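Local coordinates for protein carbohydrate deacetylase Agd3 (Neosartorya fumigata, PDB 6NWZ) that probably removes acetyl groups from N-acetylated sugars of the fungal exopolysaccharide galactosaminogalactan, and is required for Aspergillus fumigatus biofilm formation, at residues 621-626 with 676-681; 613-618 with 625-630. One frame throughout, in Å; residues are numbered along the deposited sequence.

Contact 1. Residues 621-626 with 676-681. With MAN (alpha-D-mannopyranose), chain E.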
loop_
_atom_site.group_PDB
_atom_site.type_symbol
_atom_site.label_atom_id
_atom_site.label_comp_id
_atom_site.label_asym_id
_atom_site.label_seq_id
_atom_site.Cartn_x
_atom_site.Cartn_y
_atom_site.Cartn_z
ATOM N N LYS A 621 -0.077 6.436 37.518
ATOM C CA LYS A 621 -0.334 5.210 36.761
ATOM C C LYS A 621 -1.264 5.429 35.569
ATOM O O LYS A 621 -1.885 4.476 35.082
ATOM C CB LYS A 621 -0.894 4.109 37.671
ATOM N N LYS A 622 -1.370 6.660 35.073
ATOM C CA LYS A 622 -2.280 6.977 33.979
ATOM C C LYS A 622 -1.610 7.947 33.018
ATOM O O LYS A 622 -0.952 8.900 33.444
ATOM C CB LYS A 622 -3.592 7.585 34.504
ATOM C CG LYS A 622 -4.368 6.684 35.457
ATOM C CD LYS A 622 -5.287 7.484 36.371
ATOM C CE LYS A 622 -6.739 7.350 35.950
ATOM N NZ LYS A 622 -7.183 5.929 35.978
ATOM N N ILE A 623 -1.782 7.699 31.722
ATOM C CA ILE A 623 -1.280 8.604 30.692
ATOM C C ILE A 623 -2.262 9.759 30.550
ATOM O O ILE A 623 -3.454 9.546 30.309
ATOM C CB ILE A 623 -1.091 7.872 29.356
ATOM C CG1 ILE A 623 0.001 6.812 29.482
ATOM C CG2 ILE A 623 -0.749 8.857 28.249
ATOM C CD1 ILE A 623 0.210 6.015 28.223
ATOM N N THR A 624 -1.762 10.989 30.695
ATOM C CA THR A 624 -2.625 12.161 30.723
ATOM C C THR A 624 -2.403 13.144 29.583
ATOM O O THR A 624 -3.305 13.944 29.308
ATOM C CB THR A 624 -2.457 12.919 32.051
ATOM O OG1 THR A 624 -1.090 13.320 32.208
ATOM C CG2 THR A 624 -2.857 12.034 33.216
ATOM N N ALA A 625 -1.251 13.111 28.916
ATOM C CA ALA A 625 -0.956 14.088 27.877
ATOM C C ALA A 625 0.158 13.561 26.986
ATOM O O ALA A 625 0.863 12.611 27.334
ATOM C CB ALA A 625 -0.563 15.442 28.477
ATOM N N VAL A 626 0.304 14.202 25.821
ATOM C CA VAL A 626 1.365 13.898 24.869
ATOM C C VAL A 626 1.945 15.207 24.349
ATOM O O VAL A 626 1.294 16.253 24.366
ATOM C CB VAL A 626 0.876 13.030 23.688
ATOM C CG1 VAL A 626 0.495 11.646 24.168
ATOM C CG2 VAL A 626 -0.300 13.694 22.993
ATOM N N PHE A 676 -0.984 17.961 23.873
ATOM C CA PHE A 676 -2.408 17.657 23.909
ATOM C C PHE A 676 -2.747 16.959 25.218
ATOM O O PHE A 676 -2.011 16.078 25.670
ATOM C CB PHE A 676 -2.821 16.766 22.726
ATOM C CG PHE A 676 -2.592 17.394 21.381
ATOM C CD1 PHE A 676 -1.371 17.263 20.740
ATOM C CD2 PHE A 676 -3.599 18.115 20.758
ATOM C CE1 PHE A 676 -1.157 17.843 19.504
ATOM C CE2 PHE A 676 -3.392 18.697 19.521
ATOM C CZ PHE A 676 -2.170 18.560 18.893
ATOM N N THR A 677 -3.867 17.350 25.818
ATOM C CA THR A 677 -4.351 16.747 27.052
ATOM C C THR A 677 -5.446 15.737 26.734
ATOM O O THR A 677 -6.434 16.073 26.073
ATOM C CB THR A 677 -4.881 17.816 28.008
ATOM O OG1 THR A 677 -3.783 18.570 28.532
ATOM C CG2 THR A 677 -5.646 17.179 29.154
ATOM N N LEU A 678 -5.268 14.505 27.204
ATOM C CA LEU A 678 -6.272 13.471 26.992
ATOM C C LEU A 678 -7.529 13.789 27.792
ATOM O O LEU A 678 -7.461 14.042 28.998
ATOM C CB LEU A 678 -5.721 12.105 27.396
ATOM C CG LEU A 678 -5.083 11.234 26.314
ATOM C CD1 LEU A 678 -4.090 12.021 25.474
ATOM C CD2 LEU A 678 -4.406 10.042 26.962
ATOM N N SER A 679 -8.681 13.784 27.115
ATOM C CA SER A 679 -9.942 14.038 27.805
ATOM C C SER A 679 -10.210 12.971 28.859
ATOM O O SER A 679 -10.547 13.282 30.006
ATOM C CB SER A 679 -11.087 14.094 26.796
ATOM O OG SER A 679 -11.198 12.868 26.097
ATOM N N THR A 680 -10.072 11.705 28.481
ATOM C CA THR A 680 -10.133 10.592 29.420
ATOM C C THR A 680 -8.752 9.949 29.504
ATOM O O THR A 680 -8.317 9.294 28.541
ATOM C CB THR A 680 -11.192 9.570 28.989
ATOM O OG1 THR A 680 -12.501 10.057 29.320
ATOM C CG2 THR A 680 -10.981 8.240 29.700
ATOM N N PRO A 681 -8.018 10.137 30.601
ATOM C CA PRO A 681 -6.650 9.604 30.683
ATOM C C PRO A 681 -6.606 8.091 30.534
ATOM O O PRO A 681 -7.474 7.369 31.028
ATOM C CB PRO A 681 -6.187 10.037 32.078
ATOM C CG PRO A 681 -6.984 11.244 32.374
ATOM C CD PRO A 681 -8.333 11.011 31.742
HETATM C C1 MAN E . -13.207 10.637 28.200
HETATM C C2 MAN E . -14.262 10.952 29.288
HETATM C C3 MAN E . -14.836 9.650 29.880
HETATM C C4 MAN E . -15.357 8.714 28.774
HETATM C C5 MAN E . -14.262 8.460 27.724
HETATM C C6 MAN E . -14.789 7.702 26.516
HETATM O O2 MAN E . -15.383 11.665 28.747
HETATM O O3 MAN E . -15.859 9.903 30.852
HETATM O O4 MAN E . -15.751 7.464 29.333
HETATM O O5 MAN E . -13.689 9.718 27.238
HETATM O O6 MAN E . -13.959 8.003 25.398
#

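Contact 2. Residues 613-618 with 625-630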
loop_
_atom_site.group_PDB
_atom_site.type_symbol
_atom_site.label_atom_id
_atom_site.label_comp_id
_atom_site.label_asym_id
_atom_site.label_seq_id
_atom_site.Cartn_x
_atom_site.Cartn_y
_atom_site.Cartn_z
ATOM N N GLY A 613 9.027 13.190 16.795
ATOM C CA GLY A 613 8.886 12.238 17.879
ATOM C C GLY A 613 7.742 12.625 18.791
ATOM O O GLY A 613 7.283 13.773 18.802
ATOM N N LEU A 614 7.284 11.642 19.558
ATOM C CA LEU A 614 6.225 11.838 20.532
ATOM C C LEU A 614 6.734 11.450 21.912
ATOM O O LEU A 614 7.639 10.623 22.051
ATOM C CB LEU A 614 4.980 11.011 20.180
ATOM C CG LEU A 614 3.699 11.245 20.988
ATOM C CD1 LEU A 614 3.147 12.641 20.745
ATOM C CD2 LEU A 614 2.656 10.194 20.652
ATOM N N SER A 615 6.156 12.074 22.932
ATOM C CA SER A 615 6.387 11.687 24.313
ATOM C C SER A 615 5.086 11.869 25.075
ATOM O O SER A 615 4.271 12.730 24.735
ATOM C CB SER A 615 7.505 12.510 24.961
ATOM O OG SER A 615 7.183 13.889 24.952
ATOM N N TYR A 616 4.885 11.046 26.098
ATOM C CA TYR A 616 3.672 11.121 26.896
ATOM C C TYR A 616 4.018 11.210 28.374
ATOM O O TYR A 616 4.952 10.555 28.848
ATOM C CB TYR A 616 2.746 9.923 26.629
ATOM C CG TYR A 616 3.337 8.562 26.923
ATOM C CD1 TYR A 616 3.199 7.979 28.177
ATOM C CD2 TYR A 616 4.008 7.847 25.938
ATOM C CE1 TYR A 616 3.728 6.729 28.449
ATOM C CE2 TYR A 616 4.540 6.594 26.202
ATOM C CZ TYR A 616 4.395 6.040 27.457
ATOM O OH TYR A 616 4.922 4.798 27.728
ATOM N N ALA A 617 3.261 12.034 29.094
ATOM C CA ALA A 617 3.443 12.206 30.526
ATOM C C ALA A 617 2.503 11.282 31.286
ATOM O O ALA A 617 1.346 11.094 30.898
ATOM C CB ALA A 617 3.192 13.658 30.934
ATOM N N VAL A 618 3.013 10.706 32.373
ATOM C CA VAL A 618 2.267 9.768 33.203
ATOM C C VAL A 618 2.090 10.383 34.583
ATOM O O VAL A 618 3.056 10.878 35.176
ATOM C CB VAL A 618 2.973 8.406 33.299
ATOM C CG1 VAL A 618 2.110 7.417 34.072
ATOM C CG2 VAL A 618 3.292 7.881 31.911
ATOM N N ALA A 625 -1.251 13.111 28.916
ATOM C CA ALA A 625 -0.956 14.088 27.877
ATOM C C ALA A 625 0.158 13.561 26.986
ATOM O O ALA A 625 0.863 12.611 27.334
ATOM C CB ALA A 625 -0.563 15.442 28.477
ATOM N N VAL A 626 0.304 14.202 25.821
ATOM C CA VAL A 626 1.365 13.898 24.869
ATOM C C VAL A 626 1.945 15.207 24.349
ATOM O O VAL A 626 1.294 16.253 24.366
ATOM C CB VAL A 626 0.876 13.030 23.688
ATOM C CG1 VAL A 626 0.495 11.646 24.168
ATOM C CG2 VAL A 626 -0.300 13.694 22.993
ATOM N N THR A 627 3.189 15.135 23.874
ATOM C CA THR A 627 3.895 16.288 23.328
ATOM C C THR A 627 4.562 15.893 22.020
ATOM O O THR A 627 5.283 14.892 21.962
ATOM C CB THR A 627 4.942 16.826 24.312
ATOM O OG1 THR A 627 4.290 17.278 25.505
ATOM C CG2 THR A 627 5.719 17.982 23.695
ATOM N N VAL A 628 4.317 16.683 20.977
ATOM C CA VAL A 628 4.875 16.452 19.651
ATOM C C VAL A 628 6.124 17.303 19.499
ATOM O O VAL A 628 6.110 18.499 19.816
ATOM C CB VAL A 628 3.856 16.789 18.551
ATOM C CG1 VAL A 628 4.465 16.550 17.184
ATOM C CG2 VAL A 628 2.591 15.978 18.735
ATOM N N THR A 629 7.198 16.695 19.002
ATOM C CA THR A 629 8.463 17.389 18.821
ATOM C C THR A 629 9.094 16.962 17.505
ATOM O O THR A 629 8.718 15.950 16.911
ATOM C CB THR A 629 9.437 17.102 19.967
ATOM O OG1 THR A 629 9.516 15.686 20.169
ATOM C CG2 THR A 629 8.977 17.771 21.251
ATOM N N ALA A 630 10.072 17.747 17.068
ATOM C CA ALA A 630 10.869 17.442 15.886
ATOM C C ALA A 630 12.175 18.219 16.000
ATOM O O ALA A 630 12.392 18.959 16.963
ATOM C CB ALA A 630 10.113 17.783 14.600
HETATM O O HOH W 1 8.593 14.389 22.557
#

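Contact 1. Residues 621-626 with 676-681
The phenyl ring of Phe676 receives Val626 obliquely through CG2, neither squarely over a face nor squarely at an edge, and that methyl lies 4.0 Å from CB of Phe676. Val665 and Val667 of strand 663-667, with Gln651, continue the surroundings of the benzyl group. Pro681 meets the same strand farther along: its CB lies 3.3 Å from Ile623 O, an approach without a hydrogen bond, and also touches the methyl of Thr624, 4.0 Å from CG2. With OG1 of Thr624 between the backbone N and the carbonyl carbon (chi1 59°), CG2 is left anti to the carbonyl carbon, beside the proline ring.

Alongside, the backbones pair as antiparallel strands. Val626 and Phe676 form a hydrogen-bonded pair: Val626 N donates in the carbonyl plane to Phe676 O at 3.0 Å, and Phe676 N returns a bond of 2.9 Å to Val626 O. Ala625 faces Thr677 as the next, non-hydrogen-bonded pair. One step on, Leu678 N reaches Thr624 O at 2.9 Å, but from 37° above the carbonyl plane, just before the chain turns its corner at Ser679 and Thr680. Leu678 sends CD2 back to CG2 of Ile623, 4.1 Å away, and Phe643 of strand 639-643 packs on the same leucine.

The corner carries a mannose, bound covalently through C1 to Thr680 OG1, while Ser679 OG is hydrogen-bonded to Ala646 O. Beyond it, backbone pairing resumes between Ile623 and Ile682. The contact thus illustrates a division of labour within one strand pair: three backbone hydrogen bonds join the two segments, Val626, Phe676 and Leu678 are buried, and the chain departs from regular pairing at the corner that bears the O-linked sugar.

Contact 2. Residues 613-618 with 625-630
Gly613 with Thr629 and Ser615 with Thr627 are antiparallel hydrogen-bonded pairs of a hairpin whose short strand segments differ by 156° in N-to-C direction, close to antiparallel, each pair closed by two backbone bonds, such as Gly613 N to Thr629 O and Thr627 N to Ser615 O, both 2.8 Å.

On the buried face the leucine does most of the work. With CG of Leu614 anti to the backbone N (chi1 -172°), CD1 swings across to the partner strand and settles between two valines, 3.7 Å from Val626 CB and 3.9 Å from Val628 CG2. Tyr616 behaves differently: its CB rests on Val626 CG1 at 3.8 Å, but the side chain then leads away from residues 625-630, meeting Val23 and Ser25 of strand 22-31. Phe643, Val641 and Ile639 of strand 639-643 cover the two valines.

The other face carries Ser615, Thr627 and Thr629 among small residues. A water sits between Ser615 OG, 2.8 Å away, and Thr629 OG1, 2.9 Å away, and makes a further weak bond to Thr627 O, so it spans both strands. Thr627 OG1 turns elsewhere, to the hydroxyl of Thr675.

Strand 22-31 also bonds by its backbone to the far edge of strand 613-618, through Ser25 with Leu614 and Val23 with Tyr616. The example shows an amphipathic hairpin at work: one face is hydrocarbon and enters a core; on the other, one water joins Ser615 to Thr629, and the paired edges carry the sheet on from the N-terminal strand.

Strand 622-629 is common to both contacts, with Ala625 and Val626 taking part in each: contact 2 pairs one edge with strand 613-618, contact 1 the other with strand 674-683. Their centres lie 11 Å apart. They also meet directly, through a probable hydrogen bond from Thr624 N to Ala617 O (3.1 Å) and packing of Ile623 CD1 on Tyr616 CD1 (3.6 Å). The zinc held by Glu210 and the C-terminal Leu684 lies about 10 Å from the side chain of Ile623 and about 11 Å from that of Tyr616. A different zinc, bound by Asp256, His388 and His392 in the deacetylase domain, probably marks the catalytic centre.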